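Fatty Acid Kinase (Fak) B3 protein (PDB 6CNG) binds a long-chain fatty acid, held here as linoleic acid, and may serve in lipid transport or fatty acid metabolism. Local coordinates at residues W23-D28 and I41-V46; K99-V104 and P129-H134. All blocks are in the same frame, centred on the assembly; numbering follows the deposited sequence.

Interaction 1: W23-D28 and I41-V46; sequences WKIIAD and INTTFV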
ATOM      1  N   TRP A  23     -13.520   7.624  16.402  1.00 16.96           N
ATOM      2  CA  TRP A  23     -12.860   7.664  15.106  1.00 14.48           C
ATOM      3  C   TRP A  23     -12.445   6.260  14.680  1.00 13.87           C
ATOM      4  O   TRP A  23     -11.989   5.455  15.493  1.00 12.90           O
ATOM      5  CB  TRP A  23     -11.580   8.484  15.171  1.00 14.32           C
ATOM      6  CG  TRP A  23     -11.726   9.826  15.688  1.00 13.98           C
ATOM      7  CD1 TRP A  23     -11.881  10.186  16.970  1.00 17.64           C
ATOM      8  CD2 TRP A  23     -11.692  11.022  14.934  1.00 14.58           C
ATOM      9  NE1 TRP A  23     -11.956  11.538  17.077  1.00 20.40           N
ATOM     10  CE2 TRP A  23     -11.848  12.074  15.827  1.00 17.80           C
ATOM     11  CE3 TRP A  23     -11.557  11.303  13.585  1.00 15.73           C
ATOM     12  CZ2 TRP A  23     -11.856  13.372  15.426  1.00 21.84           C
ATOM     13  CZ3 TRP A  23     -11.569  12.590  13.187  1.00 18.84           C
ATOM     14  CH2 TRP A  23     -11.708  13.611  14.097  1.00 18.47           C
ATOM     15  N   LYS A  24     -12.607   5.975  13.396  1.00 13.67           N
ATOM     16  CA  LYS A  24     -12.063   4.767  12.802  1.00 17.05           C
ATOM     17  C   LYS A  24     -11.238   5.134  11.573  1.00 15.51           C
ATOM     18  O   LYS A  24     -11.655   5.956  10.751  1.00 12.76           O
ATOM     19  CB  LYS A  24     -13.156   3.765  12.426  1.00 16.06           C
ATOM     20  CG  LYS A  24     -13.208   2.577  13.325  1.00 17.61           C
ATOM     21  CD  LYS A  24     -14.350   1.614  12.996  1.00 17.80           C
ATOM     22  CE  LYS A  24     -14.414   0.438  13.966  1.00 17.17           C
ATOM     23  NZ  LYS A  24     -15.450  -0.606  13.644  1.00 18.00           N
ATOM     24  N   ILE A  25     -10.059   4.539  11.474  1.00 13.53           N
ATOM     25  CA  ILE A  25      -9.268   4.540  10.253  1.00 14.15           C
ATOM     26  C   ILE A  25      -9.368   3.142   9.667  1.00 14.82           C
ATOM     27  O   ILE A  25      -8.952   2.165  10.301  1.00 12.58           O
ATOM     28  CB  ILE A  25      -7.804   4.918  10.524  1.00 13.67           C
ATOM     29  CG1 ILE A  25      -7.717   6.330  11.092  1.00 12.25           C
ATOM     30  CG2 ILE A  25      -7.000   4.808   9.244  1.00 16.67           C
ATOM     31  CD1 ILE A  25      -6.336   6.671  11.624  1.00 14.72           C
ATOM     32  N   ILE A  26      -9.928   3.055   8.467  1.00 14.73           N
ATOM     33  CA  ILE A  26     -10.143   1.794   7.767  1.00 14.00           C
ATOM     34  C   ILE A  26      -9.249   1.779   6.541  1.00 11.56           C
ATOM     35  O   ILE A  26      -9.081   2.796   5.876  1.00 14.50           O
ATOM     36  CB  ILE A  26     -11.618   1.623   7.357  1.00 14.04           C
ATOM     37  CG1 ILE A  26     -12.538   1.946   8.521  1.00 15.32           C
ATOM     38  CG2 ILE A  26     -11.848   0.211   6.881  1.00 21.15           C
ATOM     39  CD1 ILE A  26     -13.997   1.864   8.206  1.00 15.87           C
ATOM     40  N   ALA A  27      -8.644   0.639   6.270  1.00 13.54           N
ATOM     41  CA  ALA A  27      -7.842   0.485   5.071  1.00 16.36           C
ATOM     42  C   ALA A  27      -8.033  -0.922   4.542  1.00 13.62           C
ATOM     43  O   ALA A  27      -8.327  -1.835   5.297  1.00 17.12           O
ATOM     44  CB  ALA A  27      -6.346   0.724   5.348  1.00 16.00           C
ATOM     45  N   ASP A  28      -7.878  -1.096   3.242  1.00 14.46           N
ATOM     46  CA  ASP A  28      -7.851  -2.455   2.716  1.00 11.62           C
ATOM     47  C   ASP A  28      -6.442  -3.059   2.864  1.00 12.68           C
ATOM     48  O   ASP A  28      -5.492  -2.392   3.276  1.00 16.18           O
ATOM     49  CB  ASP A  28      -8.395  -2.473   1.284  1.00 12.44           C
ATOM     50  CG  ASP A  28      -7.551  -1.671   0.306  1.00 13.65           C
ATOM     51  OD1 ASP A  28      -6.297  -1.702   0.428  1.00 16.47           O
ATOM     52  OD2 ASP A  28      -8.140  -1.039  -0.604  1.00 16.70           O
ATOM     53  N   ILE A  41      -6.376   8.520  20.752  1.00 15.31           N
ATOM     54  CA  ILE A  41      -7.439   8.233  21.689  1.00 13.79           C
ATOM     55  C   ILE A  41      -8.737   8.190  20.923  1.00 13.50           C
ATOM     56  O   ILE A  41      -8.900   8.865  19.906  1.00 18.28           O
ATOM     57  CB  ILE A  41      -7.453   9.291  22.800  1.00 16.71           C
ATOM     58  CG1 ILE A  41      -6.136   9.207  23.574  1.00 14.43           C
ATOM     59  CG2 ILE A  41      -8.605   9.075  23.702  1.00 18.30           C
ATOM     60  CD1 ILE A  41      -5.934  10.286  24.534  1.00 16.52           C
ATOM     61  N   ASN A  42      -9.645   7.349  21.380  1.00 14.14           N
ATOM     62  CA  ASN A  42     -10.946   7.180  20.741  1.00 18.97           C
ATOM     63  C   ASN A  42     -10.820   6.823  19.273  1.00 14.76           C
ATOM     64  O   ASN A  42     -11.708   7.138  18.500  1.00 17.57           O
ATOM     65  CB  ASN A  42     -11.833   8.425  20.871  1.00 21.58           C
ATOM     66  CG  ASN A  42     -12.074   8.824  22.308  1.00 20.31           C
ATOM     67  OD1 ASN A  42     -11.908   8.042  23.220  1.00 24.45           O
ATOM     68  ND2 ASN A  42     -12.475  10.049  22.506  1.00 23.79           N
ATOM     69  N   THR A  43      -9.724   6.181  18.881  1.00 12.76           N
ATOM     70  CA  THR A  43      -9.529   5.770  17.503  1.00 12.41           C
ATOM     71  C   THR A  43      -9.186   4.293  17.413  1.00 13.78           C
ATOM     72  O   THR A  43      -8.358   3.778  18.171  1.00 14.79           O
ATOM     73  CB  THR A  43      -8.425   6.579  16.826  1.00 16.61           C
ATOM     74  OG1 THR A  43      -8.668   7.981  16.997  1.00 15.95           O
ATOM     75  CG2 THR A  43      -8.377   6.262  15.343  1.00 15.12           C
ATOM     76  N   THR A  44      -9.812   3.637  16.453  1.00 14.84           N
ATOM     77  CA  THR A  44      -9.595   2.226  16.156  1.00 17.04           C
ATOM     78  C   THR A  44      -9.243   2.045  14.689  1.00 13.25           C
ATOM     79  O   THR A  44      -9.800   2.708  13.819  1.00 15.03           O
ATOM     80  CB  THR A  44     -10.850   1.444  16.500  1.00 17.42           C
ATOM     81  OG1 THR A  44     -11.058   1.554  17.903  1.00 19.39           O
ATOM     82  CG2 THR A  44     -10.714  -0.009  16.144  1.00 22.95           C
ATOM     83  N   PHE A  45      -8.294   1.159  14.429  1.00 11.47           N
ATOM     84  CA  PHE A  45      -7.863   0.808  13.082  1.00 11.20           C
ATOM     85  C   PHE A  45      -8.425  -0.545  12.680  1.00 12.80           C
ATOM     86  O   PHE A  45      -8.421  -1.482  13.475  1.00 14.02           O
ATOM     87  CB  PHE A  45      -6.346   0.703  13.041  1.00 12.87           C
ATOM     88  CG  PHE A  45      -5.814   0.230  11.740  1.00 11.12           C
ATOM     89  CD1 PHE A  45      -5.810   1.056  10.635  1.00 12.41           C
ATOM     90  CD2 PHE A  45      -5.309  -1.038  11.626  1.00 14.16           C
ATOM     91  CE1 PHE A  45      -5.309   0.610   9.440  1.00 13.89           C
ATOM     92  CE2 PHE A  45      -4.804  -1.489  10.454  1.00 15.21           C
ATOM     93  CZ  PHE A  45      -4.790  -0.664   9.349  1.00 17.36           C
ATOM     94  N   VAL A  46      -8.880  -0.648  11.434  1.00 12.78           N
ATOM     95  CA  VAL A  46      -9.416  -1.892  10.906  1.00 14.48           C
ATOM     96  C   VAL A  46      -8.875  -2.074   9.509  1.00 11.07           C
ATOM     97  O   VAL A  46      -8.973  -1.161   8.689  1.00 14.43           O
ATOM     98  CB  VAL A  46     -10.955  -1.876  10.846  1.00 16.45           C
ATOM     99  CG1 VAL A  46     -11.487  -3.167  10.253  1.00 23.11           C
ATOM    100  CG2 VAL A  46     -11.531  -1.674  12.201  1.00 18.55           C
TER
HETATM  101  O   HOH W   1     -12.958   3.999  17.696  1.00 18.50           O
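The Trp23 indole meets the loop leading into strand 43-54 at its edge: CD1 lies 3.4 Å from Asn42 O, which sits close to the ring plane. Thr43 OG1 sits obliquely to the indole, 3.8 Å from Trp23 CG, and its hydroxyl donates back to Ile41 O, within the same segment. The Phe45 side chain crosses that of Ile25 at about a right angle, with CD1 3.3 Å from Ile25 O and 4.2 Å from Ile25 CG2, while CE1 reaches Ala27 CB. Its CG is trans to the backbone N (chi1 175°), which carries the ring along the strand to lie beside Ala27 CB.

Beneath these groups the strands run parallel and in register from Trp23 beside Thr43 to Ile26 beside Val46. Five backbone bonds join them, from Trp23 N to Asn42 O at 2.8 Å through to Ala27 N with Val46 O. Water 1 donates to Trp23 O, which also accepts from Thr44 N, and is hydrogen-bonded to Thr44 OG1 as well, bridging the strands. On the face of Lys24 and Val46, the extended lysine passes its CE 4.0 Å from Val46 CG2, and its NZ is bound by Ala94 O and Glu96 O.

Strand 23-28 has strand 43-54 on one edge and strand 100-105 on the other. Helix 143-157 packs on Trp23, Ile25 and Thr43, and helix 88-95 on Ile26 from the other face of the sheet.

Interaction 2: K99-V104 and P129-H134; sequences KNIFLV and PDTKIH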
ATOM      1  N   LYS A  99     -18.185   7.339  14.723  1.00 18.54           N
ATOM      2  CA  LYS A  99     -18.889   8.496  14.183  1.00 19.97           C
ATOM      3  C   LYS A  99     -18.085   9.249  13.122  1.00 17.44           C
ATOM      4  O   LYS A  99     -18.668   9.917  12.262  1.00 19.13           O
ATOM      5  CB  LYS A  99     -19.260   9.464  15.321  1.00 28.00           C
ATOM      6  CG  LYS A  99     -20.071   8.865  16.490  1.00 38.13           C
ATOM      7  CD  LYS A  99     -19.170   8.352  17.637  1.00 45.48           C
ATOM      8  CE  LYS A  99     -19.622   8.788  19.048  1.00 48.30           C
ATOM      9  NZ  LYS A  99     -19.458  10.247  19.301  1.00 50.11           N
ATOM     10  N   ASN A 100     -16.764   9.152  13.176  1.00 15.48           N
ATOM     11  CA  ASN A 100     -15.854   9.822  12.260  1.00 16.07           C
ATOM     12  C   ASN A 100     -15.006   8.739  11.598  1.00 16.06           C
ATOM     13  O   ASN A 100     -14.200   8.094  12.272  1.00 16.37           O
ATOM     14  CB  ASN A 100     -14.955  10.760  13.055  1.00 17.86           C
ATOM     15  CG  ASN A 100     -15.630  12.055  13.456  1.00 19.04           C
ATOM     16  OD1 ASN A 100     -16.802  12.271  13.239  1.00 19.11           O
ATOM     17  ND2 ASN A 100     -14.862  12.925  14.047  1.00 26.64           N
ATOM     18  N   ILE A 101     -15.154   8.552  10.279  1.00 16.07           N
ATOM     19  CA  ILE A 101     -14.542   7.431   9.566  1.00 16.82           C
ATOM     20  C   ILE A 101     -13.757   7.914   8.356  1.00 12.87           C
ATOM     21  O   ILE A 101     -14.291   8.618   7.502  1.00 12.29           O
ATOM     22  CB  ILE A 101     -15.588   6.399   9.112  1.00 14.88           C
ATOM     23  CG1 ILE A 101     -16.322   5.815  10.310  1.00 15.59           C
ATOM     24  CG2 ILE A 101     -14.924   5.294   8.342  1.00 16.72           C
ATOM     25  CD1 ILE A 101     -17.596   5.119   9.950  1.00 15.25           C
ATOM     26  N   PHE A 102     -12.497   7.489   8.274  1.00 14.62           N
ATOM     27  CA  PHE A 102     -11.662   7.631   7.092  1.00 14.28           C
ATOM     28  C   PHE A 102     -11.357   6.258   6.539  1.00 15.18           C
ATOM     29  O   PHE A 102     -11.072   5.319   7.282  1.00 15.05           O
ATOM     30  CB  PHE A 102     -10.351   8.347   7.408  1.00 12.30           C
ATOM     31  CG  PHE A 102     -10.570   9.720   7.847  1.00 14.50           C
ATOM     32  CD1 PHE A 102     -10.925   9.998   9.141  1.00 18.49           C
ATOM     33  CD2 PHE A 102     -10.515  10.745   6.943  1.00 20.09           C
ATOM     34  CE1 PHE A 102     -11.187  11.291   9.529  1.00 19.73           C
ATOM     35  CE2 PHE A 102     -10.767  12.030   7.328  1.00 20.16           C
ATOM     36  CZ  PHE A 102     -11.103  12.298   8.615  1.00 18.50           C
ATOM     37  N   LEU A 103     -11.383   6.164   5.229  1.00 15.44           N
ATOM     38  CA  LEU A 103     -11.217   4.900   4.551  1.00 15.92           C
ATOM     39  C   LEU A 103     -10.223   5.139   3.437  1.00 14.20           C
ATOM     40  O   LEU A 103     -10.491   5.906   2.520  1.00 20.40           O
ATOM     41  CB  LEU A 103     -12.573   4.424   4.027  1.00 16.54           C
ATOM     42  CG  LEU A 103     -12.704   3.000   3.522  1.00 23.09           C
ATOM     43  CD1 LEU A 103     -14.116   2.783   3.042  1.00 21.24           C
ATOM     44  CD2 LEU A 103     -11.705   2.662   2.435  1.00 31.21           C
ATOM     45  N   VAL A 104      -9.073   4.494   3.524  1.00 14.02           N
ATOM     46  CA  VAL A 104      -8.048   4.574   2.502  1.00 12.06           C
ATOM     47  C   VAL A 104      -8.042   3.250   1.770  1.00 10.88           C
ATOM     48  O   VAL A 104      -7.858   2.197   2.383  1.00 16.29           O
ATOM     49  CB  VAL A 104      -6.671   4.843   3.120  1.00 15.24           C
ATOM     50  CG1 VAL A 104      -5.639   5.115   2.048  1.00 17.51           C
ATOM     51  CG2 VAL A 104      -6.759   5.980   4.080  1.00 22.82           C
ATOM     52  N   PRO A 129     -27.405   8.457   9.543  1.00 24.00           N
ATOM     53  CA  PRO A 129     -27.099   9.824   9.090  1.00 24.00           C
ATOM     54  C   PRO A 129     -26.136  10.604   9.964  1.00 22.58           C
ATOM     55  O   PRO A 129     -25.445  11.478   9.429  1.00 25.73           O
ATOM     56  CB  PRO A 129     -28.474  10.505   9.043  1.00 24.12           C
ATOM     57  CG  PRO A 129     -29.408   9.412   8.834  1.00 26.43           C
ATOM     58  CD  PRO A 129     -28.847   8.189   9.527  1.00 23.03           C
ATOM     59  N   ASP A 130     -26.080  10.372  11.273  1.00 24.96           N
ATOM     60  CA  ASP A 130     -25.151  11.136  12.099  1.00 25.00           C
ATOM     61  C   ASP A 130     -23.765  10.489  12.106  1.00 24.98           C
ATOM     62  O   ASP A 130     -23.222  10.124  13.140  1.00 34.96           O
ATOM     63  CB  ASP A 130     -25.697  11.311  13.503  1.00 30.03           C
ATOM     64  CG  ASP A 130     -24.927  12.363  14.288  1.00 38.72           C
ATOM     65  OD1 ASP A 130     -23.904  12.846  13.767  1.00 41.37           O
ATOM     66  OD2 ASP A 130     -25.341  12.724  15.411  1.00 43.69           O
ATOM     67  N   THR A 131     -23.193  10.376  10.911  1.00 23.69           N
ATOM     68  CA  THR A 131     -21.868   9.806  10.712  1.00 22.60           C
ATOM     69  C   THR A 131     -21.161  10.573   9.606  1.00 17.31           C
ATOM     70  O   THR A 131     -21.789  11.009   8.636  1.00 18.90           O
ATOM     71  CB  THR A 131     -21.974   8.322  10.322  1.00 28.15           C
ATOM     72  OG1 THR A 131     -22.682   7.596  11.341  1.00 37.90           O
ATOM     73  CG2 THR A 131     -20.590   7.694  10.117  1.00 22.61           C
ATOM     74  N   LYS A 132     -19.851  10.746   9.764  1.00 14.52           N
ATOM     75  CA  LYS A 132     -19.021  11.380   8.751  1.00 16.38           C
ATOM     76  C   LYS A 132     -18.008  10.375   8.224  1.00 14.95           C
ATOM     77  O   LYS A 132     -17.357   9.672   9.007  1.00 15.58           O
ATOM     78  CB  LYS A 132     -18.291  12.598   9.310  1.00 17.32           C
ATOM     79  CG  LYS A 132     -19.224  13.699   9.757  1.00 18.22           C
ATOM     80  CD  LYS A 132     -18.442  14.799  10.468  1.00 21.85           C
ATOM     81  CE  LYS A 132     -19.259  16.066  10.646  1.00 25.28           C
ATOM     82  NZ  LYS A 132     -18.517  17.042  11.457  1.00 28.86           N
ATOM     83  N   ILE A 133     -17.863  10.325   6.901  1.00 15.20           N
ATOM     84  CA  ILE A 133     -17.018   9.333   6.242  1.00 18.22           C
ATOM     85  C   ILE A 133     -16.296  10.014   5.087  1.00 13.80           C
ATOM     86  O   ILE A 133     -16.915  10.702   4.273  1.00 15.69           O
ATOM     87  CB  ILE A 133     -17.832   8.119   5.734  1.00 20.00           C
ATOM     88  CG1 ILE A 133     -18.588   7.414   6.870  1.00 17.75           C
ATOM     89  CG2 ILE A 133     -16.925   7.131   5.092  1.00 19.11           C
ATOM     90  CD1 ILE A 133     -19.754   6.583   6.405  1.00 17.25           C
ATOM     91  N   HIS A 134     -14.983   9.826   5.024  1.00 13.61           N
ATOM     92  CA  HIS A 134     -14.165  10.328   3.933  1.00 14.39           C
ATOM     93  C   HIS A 134     -13.383   9.174   3.333  1.00 13.89           C
ATOM     94  O   HIS A 134     -12.548   8.561   4.011  1.00 13.19           O
ATOM     95  CB  HIS A 134     -13.208  11.399   4.440  1.00 15.53           C
ATOM     96  CG  HIS A 134     -12.339  11.992   3.374  1.00 17.56           C
ATOM     97  ND1 HIS A 134     -12.822  12.860   2.424  1.00 17.50           N
ATOM     98  CD2 HIS A 134     -11.014  11.865   3.135  1.00 17.19           C
ATOM     99  CE1 HIS A 134     -11.834  13.232   1.635  1.00 17.95           C
ATOM    100  NE2 HIS A 134     -10.724  12.646   2.048  1.00 19.71           N
TER
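Strands 100-104 and 132-134 run side by side in the same direction, their axes 4.7 Å apart and turned by 16°. Backbone bonds alternate between them: Lys132 N gives a nearly straight bond to Lys99 O (176°), Ile101 N reaches Lys132 O, His134 N reaches Ile101 O at 2.8 Å, and Leu103 N closes the series on His134 O. Ile101 therefore uses both its N-H and its carbonyl across this one edge.

Its side chain lies alongside that of Ile133, CB to CG1 3.9 Å, and its CD1 stretches back to Thr131 CG2 at 4.0 Å. On the face of Phe102 the two rings meet rim to rim with planes at 65°, and Phe102 CD2 comes 3.7 Å from His134 CB. His134 CG lies anti to its N, beside the carbonyl carbon, and neither ring lies over the face of the other. Phe102 stacks on Phe162.

These are neighbouring strands of a beta-alpha-beta unit linked through helix 113-127, which covers Thr131 and Ile133. Backbone bonds set the register; one face is aliphatic (Ile101, Ile133, with Thr131 CG2), while the other mixes the Phe102 ring with Asn100, Lys132 and His134, and the charge of Lys132 is met by a salt bridge from NZ to Glu163 on helix 162-174.

Interactions 1 and 2 belong to one sheet, their centres 10 Å apart, and meet where strand 23-28 borders strand 100-105. Two probable backbone hydrogen bonds join them, Lys24 N to Asn100 O at 2.9 Å and Ile26 N to Phe102 O at 2.8 Å, and Ile26 CD1 packs 3.6 Å from Ile101 CG2. The four strands therefore follow the order 43-54, 23-28, 100-105, 132-137, all parallel. Interaction 1 lies away from the fatty acid, the side chain of Ala27 being about 13 Å from the linoleic acid; in interaction 2 the side chain of Leu103 is about 11 Å from that of Ser111, which probably binds the fatty acid, as in relatives.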